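Local coordinates for protein CRISPR system Cmr subunit Cmr6 (Pyrococcus furiosus, PDB 4W8V) that binds RNA as a subunit of the type III-B Cmr ribonucleoprotein complex, which it caps together with Cmr1 in CRISPR-based antiviral defence, at residues E141-I154 against P202-T215. Numbering follows the deposited sequence.
Sequences EVVFFDAIPIAEEI and PFLVAVGGRDRELT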
ATOM      1  N   GLU A 141      14.578  -5.029  -4.173  1.00 68.85           N
ATOM      2  CA  GLU A 141      15.071  -6.296  -3.653  1.00 69.15           C
ATOM      3  C   GLU A 141      14.054  -6.978  -2.758  1.00 74.84           C
ATOM      4  O   GLU A 141      14.385  -7.916  -2.044  1.00 80.73           O
ATOM      5  CB  GLU A 141      16.363  -6.080  -2.878  1.00 72.75           C
ATOM      6  CG  GLU A 141      17.424  -5.349  -3.669  1.00 79.54           C
ATOM      7  CD  GLU A 141      18.626  -5.006  -2.821  1.00 87.03           C
ATOM      8  OE1 GLU A 141      18.639  -5.393  -1.625  1.00 82.97           O
ATOM      9  OE2 GLU A 141      19.547  -4.348  -3.357  1.00 93.93           O
ATOM     10  N   VAL A 142      12.818  -6.496  -2.792  1.00 78.96           N
ATOM     11  CA  VAL A 142      11.745  -7.103  -2.019  1.00 70.20           C
ATOM     12  C   VAL A 142      10.547  -7.374  -2.914  1.00 65.06           C
ATOM     13  O   VAL A 142      10.149  -6.542  -3.723  1.00 70.51           O
ATOM     14  CB  VAL A 142      11.318  -6.216  -0.825  1.00 69.98           C
ATOM     15  CG1 VAL A 142      10.090  -6.798  -0.143  1.00 70.88           C
ATOM     16  CG2 VAL A 142      12.460  -6.096   0.176  1.00 66.42           C
ATOM     17  N   VAL A 143       9.995  -8.566  -2.782  1.00 65.26           N
ATOM     18  CA  VAL A 143       8.837  -8.965  -3.549  1.00 62.74           C
ATOM     19  C   VAL A 143       7.602  -8.640  -2.741  1.00 64.98           C
ATOM     20  O   VAL A 143       7.500  -9.029  -1.573  1.00 61.24           O
ATOM     21  CB  VAL A 143       8.882 -10.476  -3.881  1.00 70.84           C
ATOM     22  CG1 VAL A 143       7.597 -10.926  -4.563  1.00 66.20           C
ATOM     23  CG2 VAL A 143      10.092 -10.780  -4.743  1.00 72.76           C
ATOM     24  N   PHE A 144       6.679  -7.904  -3.346  1.00 59.85           N
ATOM     25  CA  PHE A 144       5.416  -7.633  -2.699  1.00 62.77           C
ATOM     26  C   PHE A 144       4.386  -8.588  -3.247  1.00 62.97           C
ATOM     27  O   PHE A 144       3.798  -8.336  -4.302  1.00 59.24           O
ATOM     28  CB  PHE A 144       4.987  -6.183  -2.904  1.00 59.12           C
ATOM     29  CG  PHE A 144       5.773  -5.212  -2.084  1.00 61.07           C
ATOM     30  CD1 PHE A 144       6.990  -4.712  -2.541  1.00 60.16           C
ATOM     31  CD2 PHE A 144       5.301  -4.798  -0.849  1.00 56.08           C
ATOM     32  CE1 PHE A 144       7.718  -3.828  -1.762  1.00 55.00           C
ATOM     33  CE2 PHE A 144       6.016  -3.911  -0.078  1.00 51.85           C
ATOM     34  CZ  PHE A 144       7.230  -3.436  -0.529  1.00 51.80           C
ATOM     35  N   PHE A 145       4.182  -9.688  -2.519  1.00 59.93           N
ATOM     36  CA  PHE A 145       3.242 -10.724  -2.923  1.00 58.26           C
ATOM     37  C   PHE A 145       1.827 -10.223  -2.880  1.00 57.13           C
ATOM     38  O   PHE A 145       1.500  -9.270  -2.166  1.00 55.99           O
ATOM     39  CB  PHE A 145       3.337 -11.972  -2.026  1.00 55.65           C
ATOM     40  CG  PHE A 145       4.642 -12.704  -2.128  1.00 66.58           C
ATOM     41  CD1 PHE A 145       4.980 -13.391  -3.278  1.00 65.75           C
ATOM     42  CD2 PHE A 145       5.522 -12.719  -1.059  1.00 69.09           C
ATOM     43  CE1 PHE A 145       6.177 -14.062  -3.373  1.00 72.21           C
ATOM     44  CE2 PHE A 145       6.721 -13.377  -1.135  1.00 66.20           C
ATOM     45  CZ  PHE A 145       7.056 -14.061  -2.293  1.00 74.21           C
ATOM     46  N   ASP A 146       0.977 -10.901  -3.634  1.00 59.32           N
ATOM     47  CA  ASP A 146      -0.437 -10.644  -3.567  1.00 55.55           C
ATOM     48  C   ASP A 146      -0.982 -11.084  -2.210  1.00 66.76           C
ATOM     49  O   ASP A 146      -0.533 -12.088  -1.620  1.00 58.10           O
ATOM     50  CB  ASP A 146      -1.144 -11.345  -4.728  1.00 55.84           C
ATOM     51  CG  ASP A 146      -0.709 -10.789  -6.093  1.00 59.06           C
ATOM     52  OD1 ASP A 146      -0.989  -9.618  -6.393  1.00 66.34           O
ATOM     53  OD2 ASP A 146      -0.057 -11.502  -6.855  1.00 68.70           O
ATOM     54  N   ALA A 147      -1.928 -10.306  -1.700  1.00 65.90           N
ATOM     55  CA  ALA A 147      -2.618 -10.649  -0.468  1.00 67.28           C
ATOM     56  C   ALA A 147      -3.839 -11.456  -0.827  1.00 60.40           C
ATOM     57  O   ALA A 147      -4.669 -11.004  -1.608  1.00 59.49           O
ATOM     58  CB  ALA A 147      -3.000  -9.417   0.296  1.00 62.73           C
ATOM     59  N   ILE A 148      -3.962 -12.643  -0.244  1.00 59.19           N
ATOM     60  CA  ILE A 148      -4.921 -13.625  -0.733  1.00 52.46           C
ATOM     61  C   ILE A 148      -5.875 -14.138   0.364  1.00 55.79           C
ATOM     62  O   ILE A 148      -5.457 -14.354   1.493  1.00 53.74           O
ATOM     63  CB  ILE A 148      -4.155 -14.781  -1.380  1.00 59.33           C
ATOM     64  CG1 ILE A 148      -3.098 -15.315  -0.398  1.00 66.86           C
ATOM     65  CG2 ILE A 148      -3.462 -14.311  -2.647  1.00 57.39           C
ATOM     66  CD1 ILE A 148      -1.964 -16.038  -1.027  1.00 64.36           C
ATOM     67  N   PRO A 149      -7.166 -14.291   0.031  1.00 52.00           N
ATOM     68  CA  PRO A 149      -8.167 -14.814   0.951  1.00 54.63           C
ATOM     69  C   PRO A 149      -7.773 -16.201   1.448  1.00 65.54           C
ATOM     70  O   PRO A 149      -7.355 -17.033   0.653  1.00 66.82           O
ATOM     71  CB  PRO A 149      -9.441 -14.881   0.097  1.00 58.59           C
ATOM     72  CG  PRO A 149      -9.228 -13.913  -0.965  1.00 59.52           C
ATOM     73  CD  PRO A 149      -7.764 -13.951  -1.269  1.00 61.18           C
ATOM     74  N   ILE A 150      -7.863 -16.413   2.754  1.00 63.65           N
ATOM     75  CA  ILE A 150      -7.591 -17.714   3.350  1.00 70.22           C
ATOM     76  C   ILE A 150      -8.904 -18.480   3.465  1.00 66.14           C
ATOM     77  O   ILE A 150      -9.658 -18.311   4.428  1.00 65.71           O
ATOM     78  CB  ILE A 150      -6.919 -17.575   4.719  1.00 59.53           C
ATOM     79  CG1 ILE A 150      -5.694 -16.661   4.571  1.00 54.60           C
ATOM     80  CG2 ILE A 150      -6.562 -18.974   5.261  1.00 63.45           C
ATOM     81  CD1 ILE A 150      -5.019 -16.246   5.858  1.00 57.19           C
ATOM     82  N   ALA A 151      -9.171 -19.294   2.452  1.00 62.10           N
ATOM     83  CA  ALA A 151     -10.469 -19.913   2.273  1.00 66.20           C
ATOM     84  C   ALA A 151     -10.932 -20.668   3.519  1.00 71.96           C
ATOM     85  O   ALA A 151     -12.048 -20.459   3.982  1.00 75.27           O
ATOM     86  CB  ALA A 151     -10.430 -20.839   1.075  1.00 68.72           C
ATOM     87  N   GLU A 152     -10.071 -21.524   4.070  1.00 76.95           N
ATOM     88  CA  GLU A 152     -10.449 -22.354   5.216  1.00 77.07           C
ATOM     89  C   GLU A 152     -10.860 -21.550   6.444  1.00 81.80           C
ATOM     90  O   GLU A 152     -11.680 -22.006   7.240  1.00 86.23           O
ATOM     91  CB  GLU A 152      -9.312 -23.309   5.602  1.00 73.99           C
ATOM     92  CG  GLU A 152      -7.977 -22.663   5.911  1.00 75.43           C
ATOM     93  CD  GLU A 152      -7.135 -22.431   4.662  1.00 86.84           C
ATOM     94  OE1 GLU A 152      -7.707 -22.395   3.548  1.00 84.09           O
ATOM     95  OE2 GLU A 152      -5.899 -22.288   4.789  1.00 86.95           O
ATOM     96  N   GLU A 153     -10.316 -20.349   6.600  1.00 76.41           N
ATOM     97  CA  GLU A 153     -10.617 -19.568   7.795  1.00 68.03           C
ATOM     98  C   GLU A 153     -11.782 -18.623   7.600  1.00 65.98           C
ATOM     99  O   GLU A 153     -12.005 -17.733   8.400  1.00 69.85           O
ATOM    100  CB  GLU A 153      -9.392 -18.804   8.244  1.00 72.65           C
ATOM    101  CG  GLU A 153      -8.230 -19.715   8.498  1.00 80.30           C
ATOM    102  CD  GLU A 153      -7.151 -19.036   9.269  1.00 81.23           C
ATOM    103  OE1 GLU A 153      -7.483 -18.067   9.986  1.00 81.16           O
ATOM    104  OE2 GLU A 153      -5.982 -19.458   9.149  1.00 81.88           O
ATOM    105  N   ILE A 154     -12.546 -18.840   6.547  1.00 69.23           N
ATOM    106  CA  ILE A 154     -13.731 -18.051   6.322  1.00 75.20           C
ATOM    107  C   ILE A 154     -14.890 -18.801   6.944  1.00 95.62           C
ATOM    108  O   ILE A 154     -15.286 -19.863   6.464  1.00 90.21           O
ATOM    109  CB  ILE A 154     -13.953 -17.783   4.820  1.00 73.13           C
ATOM    110  CG1 ILE A 154     -12.790 -16.937   4.282  1.00 71.00           C
ATOM    111  CG2 ILE A 154     -15.290 -17.106   4.597  1.00 77.98           C
ATOM    112  CD1 ILE A 154     -12.824 -16.656   2.781  1.00 72.69           C
ATOM    113  N   PRO A 202     -10.488 -13.150   6.204  1.00 62.11           N
ATOM    114  CA  PRO A 202      -9.052 -13.343   6.415  1.00 56.33           C
ATOM    115  C   PRO A 202      -8.227 -13.332   5.129  1.00 63.59           C
ATOM    116  O   PRO A 202      -8.612 -13.973   4.151  1.00 62.44           O
ATOM    117  CB  PRO A 202      -8.981 -14.712   7.082  1.00 53.85           C
ATOM    118  CG  PRO A 202     -10.214 -15.417   6.657  1.00 56.28           C
ATOM    119  CD  PRO A 202     -11.263 -14.388   6.417  1.00 62.56           C
ATOM    120  N   PHE A 203      -7.108 -12.605   5.153  1.00 56.04           N
ATOM    121  CA  PHE A 203      -6.169 -12.542   4.048  1.00 54.81           C
ATOM    122  C   PHE A 203      -4.782 -12.929   4.531  1.00 54.37           C
ATOM    123  O   PHE A 203      -4.391 -12.597   5.644  1.00 52.15           O
ATOM    124  CB  PHE A 203      -6.125 -11.127   3.414  1.00 56.55           C
ATOM    125  CG  PHE A 203      -7.315 -10.809   2.565  1.00 56.52           C
ATOM    126  CD1 PHE A 203      -8.528 -10.496   3.145  1.00 62.71           C
ATOM    127  CD2 PHE A 203      -7.224 -10.830   1.184  1.00 57.91           C
ATOM    128  CE1 PHE A 203      -9.633 -10.224   2.362  1.00 58.42           C
ATOM    129  CE2 PHE A 203      -8.319 -10.554   0.390  1.00 50.53           C
ATOM    130  CZ  PHE A 203      -9.521 -10.249   0.972  1.00 54.77           C
ATOM    131  N   LEU A 204      -4.035 -13.626   3.682  1.00 58.23           N
ATOM    132  CA  LEU A 204      -2.610 -13.807   3.904  1.00 56.45           C
ATOM    133  C   LEU A 204      -1.827 -12.682   3.219  1.00 58.71           C
ATOM    134  O   LEU A 204      -2.042 -12.386   2.054  1.00 61.19           O
ATOM    135  CB  LEU A 204      -2.155 -15.161   3.380  1.00 65.71           C
ATOM    136  CG  LEU A 204      -0.775 -15.623   3.832  1.00 67.64           C
ATOM    137  CD1 LEU A 204      -0.843 -16.115   5.268  1.00 72.59           C
ATOM    138  CD2 LEU A 204      -0.285 -16.713   2.923  1.00 73.84           C
ATOM    139  N   VAL A 205      -0.900 -12.083   3.952  1.00 58.84           N
ATOM    140  CA  VAL A 205      -0.127 -10.946   3.485  1.00 47.06           C
ATOM    141  C   VAL A 205       1.352 -11.241   3.659  1.00 55.29           C
ATOM    142  O   VAL A 205       1.774 -11.674   4.734  1.00 61.86           O
ATOM    143  CB  VAL A 205      -0.485  -9.670   4.267  1.00 55.66           C
ATOM    144  CG1 VAL A 205       0.428  -8.516   3.875  1.00 56.32           C
ATOM    145  CG2 VAL A 205      -1.967  -9.308   4.072  1.00 59.90           C
ATOM    146  N   ALA A 206       2.149 -11.019   2.619  1.00 57.55           N
ATOM    147  CA  ALA A 206       3.548 -11.414   2.675  1.00 54.40           C
ATOM    148  C   ALA A 206       4.467 -10.583   1.803  1.00 55.13           C
ATOM    149  O   ALA A 206       4.064 -10.060   0.772  1.00 53.44           O
ATOM    150  CB  ALA A 206       3.677 -12.886   2.279  1.00 61.60           C
ATOM    151  N   VAL A 207       5.725 -10.506   2.216  1.00 62.76           N
ATOM    152  CA  VAL A 207       6.777  -9.910   1.411  1.00 61.99           C
ATOM    153  C   VAL A 207       7.996 -10.834   1.442  1.00 64.90           C
ATOM    154  O   VAL A 207       8.165 -11.582   2.382  1.00 62.21           O
ATOM    155  CB  VAL A 207       7.167  -8.496   1.913  1.00 68.87           C
ATOM    156  CG1 VAL A 207       5.971  -7.553   1.846  1.00 67.17           C
ATOM    157  CG2 VAL A 207       7.742  -8.544   3.320  1.00 65.95           C
ATOM    158  N   GLY A 208       8.838 -10.774   0.415  1.00 71.84           N
ATOM    159  CA  GLY A 208       9.986 -11.656   0.322  1.00 70.57           C
ATOM    160  C   GLY A 208      11.258 -10.993  -0.168  1.00 74.61           C
ATOM    161  O   GLY A 208      11.219  -9.984  -0.867  1.00 74.94           O
ATOM    162  N   GLY A 209      12.398 -11.567   0.199  1.00 76.09           N
ATOM    163  CA  GLY A 209      13.682 -11.051  -0.232  1.00 78.89           C
ATOM    164  C   GLY A 209      14.831 -11.828   0.368  1.00 78.91           C
ATOM    165  O   GLY A 209      14.637 -12.627   1.277  1.00 82.79           O
ATOM    166  N   ARG A 210      16.036 -11.595  -0.138  1.00 87.85           N
ATOM    167  CA  ARG A 210      17.212 -12.303   0.355  1.00 95.73           C
ATOM    168  C   ARG A 210      17.625 -11.771   1.715  1.00 91.88           C
ATOM    169  O   ARG A 210      17.898 -12.536   2.636  1.00 86.94           O
ATOM    170  CB  ARG A 210      18.380 -12.169  -0.618  1.00101.51           C
ATOM    171  CG  ARG A 210      18.073 -12.590  -2.036  1.00111.63           C
ATOM    172  CD  ARG A 210      18.637 -11.562  -2.995  1.00124.07           C
ATOM    173  NE  ARG A 210      18.781 -12.071  -4.353  1.00129.64           N
ATOM    174  CZ  ARG A 210      19.894 -12.623  -4.824  1.00134.62           C
ATOM    175  NH1 ARG A 210      20.960 -12.747  -4.041  1.00132.18           N
ATOM    176  NH2 ARG A 210      19.941 -13.052  -6.077  1.00137.49           N
ATOM    177  N   ASP A 211      17.687 -10.447   1.819  1.00 90.91           N
ATOM    178  CA  ASP A 211      18.021  -9.784   3.069  1.00 86.65           C
ATOM    179  C   ASP A 211      16.850  -9.924   4.026  1.00 85.23           C
ATOM    180  O   ASP A 211      15.805  -9.304   3.834  1.00 93.43           O
ATOM    181  CB  ASP A 211      18.353  -8.311   2.824  1.00 85.32           C
ATOM    182  CG  ASP A 211      19.090  -7.672   3.986  1.00 94.62           C
ATOM    183  OD1 ASP A 211      18.940  -8.149   5.135  1.00101.98           O
ATOM    184  OD2 ASP A 211      19.821  -6.686   3.745  1.00 89.48           O
ATOM    185  N   ARG A 212      17.015 -10.745   5.053  1.00 72.65           N
ATOM    186  CA  ARG A 212      15.922 -10.985   5.981  1.00 83.14           C
ATOM    187  C   ARG A 212      15.526  -9.742   6.781  1.00 80.50           C
ATOM    188  O   ARG A 212      14.342  -9.476   6.974  1.00 81.25           O
ATOM    189  CB  ARG A 212      16.274 -12.111   6.943  1.00 86.77           C
ATOM    190  CG  ARG A 212      15.190 -12.360   7.955  1.00 92.44           C
ATOM    191  CD  ARG A 212      15.464 -13.580   8.804  1.00109.46           C
ATOM    192  NE  ARG A 212      14.394 -13.772   9.780  1.00121.06           N
ATOM    193  CZ  ARG A 212      13.291 -14.479   9.555  1.00123.60           C
ATOM    194  NH1 ARG A 212      13.110 -15.081   8.384  1.00116.40           N
ATOM    195  NH2 ARG A 212      12.371 -14.591  10.504  1.00127.02           N
ATOM    196  N   GLU A 213      16.508  -8.983   7.254  1.00 83.42           N
ATOM    197  CA  GLU A 213      16.197  -7.832   8.085  1.00 91.43           C
ATOM    198  C   GLU A 213      15.587  -6.704   7.253  1.00 94.20           C
ATOM    199  O   GLU A 213      14.739  -5.958   7.742  1.00 88.53           O
ATOM    200  CB  GLU A 213      17.438  -7.332   8.825  1.00 99.98           C
ATOM    201  N   LEU A 214      16.017  -6.581   6.000  1.00 84.65           N
ATOM    202  CA  LEU A 214      15.431  -5.594   5.108  1.00 83.08           C
ATOM    203  C   LEU A 214      13.980  -5.967   4.820  1.00 87.11           C
ATOM    204  O   LEU A 214      13.090  -5.119   4.857  1.00 88.49           O
ATOM    205  CB  LEU A 214      16.217  -5.483   3.802  1.00 78.41           C
ATOM    206  CG  LEU A 214      15.685  -4.374   2.890  1.00 79.51           C
ATOM    207  CD1 LEU A 214      16.205  -3.018   3.358  1.00 77.59           C
ATOM    208  CD2 LEU A 214      16.004  -4.621   1.418  1.00 76.17           C
ATOM    209  N   THR A 215      13.749  -7.245   4.546  1.00 75.26           N
ATOM    210  CA  THR A 215      12.420  -7.743   4.234  1.00 70.00           C
ATOM    211  C   THR A 215      11.482  -7.569   5.424  1.00 75.23           C
ATOM    212  O   THR A 215      10.307  -7.231   5.256  1.00 74.25           O
ATOM    213  CB  THR A 215      12.483  -9.226   3.810  1.00 66.46           C
ATOM    214  OG1 THR A 215      13.303  -9.337   2.643  1.00 68.39           O
ATOM    215  CG2 THR A 215      11.102  -9.774   3.502  1.00 60.40           C
TER
HETATM  216  O   HOH W   1       2.899  -7.463  -0.352  1.00 53.73           O
HETATM  217  O   HOH W   2       0.747 -10.321   0.367  1.00 61.48           O
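With CG swung beside its own backbone N (chi1 -66°), Phe145 lays its ring along the strand 202-209. Phe145 CD2 lies 3.8 Å from Ala206 CB, the Ala206 carbonyl meets the ring at its edge, and CE2 reaches the backbone at Gly208, which has no side chain to stand in the way. Val143 CG1 lies over one face of this ring, toward its rim. Phe203 has a similar chi1, -75°, but lies on the other side of the sheet, where Pro149 CA sits off-centre over its face and Pro149 CG is 3.7 Å from Phe203 CE2.

The backbones pair antiparallel in two short ladders. In one, Val143 N bonds Gly208 O at 2.7 Å and Gly208 N returns a bond to Val143 O. In the other, Leu204 N donates to Ile148 O (2.7 Å) and Ile148 N to Leu204 O. Ile150 N adds one more, to Pro202 O. Between the ladders the register slips by one residue: Phe145 N makes just a weak bond to Ala206 O, and two waters fill in. One donates to both Phe145 O and Ala206 O; the other donates to Phe145 O and accepts from Ala206 N (2.7 Å).

At one end of the contact Val142 CG2 meets Leu214 CD2 at 4.0 Å, while at the other Ile154 CG1 packs against Pro202 CD, and Glu153 CB and O meet Pro202 CG.

Within this chain, strand 143-149 is an outer strand of the four-stranded antiparallel sheet in this C-terminal, RAMP-superfamily part of Cmr6, with 202-209 bonded on its other edge to strand 13-21. Helix 212-228 packs against Phe144, Val205 and Val207, and helix 122-133 against Phe144 and Leu214.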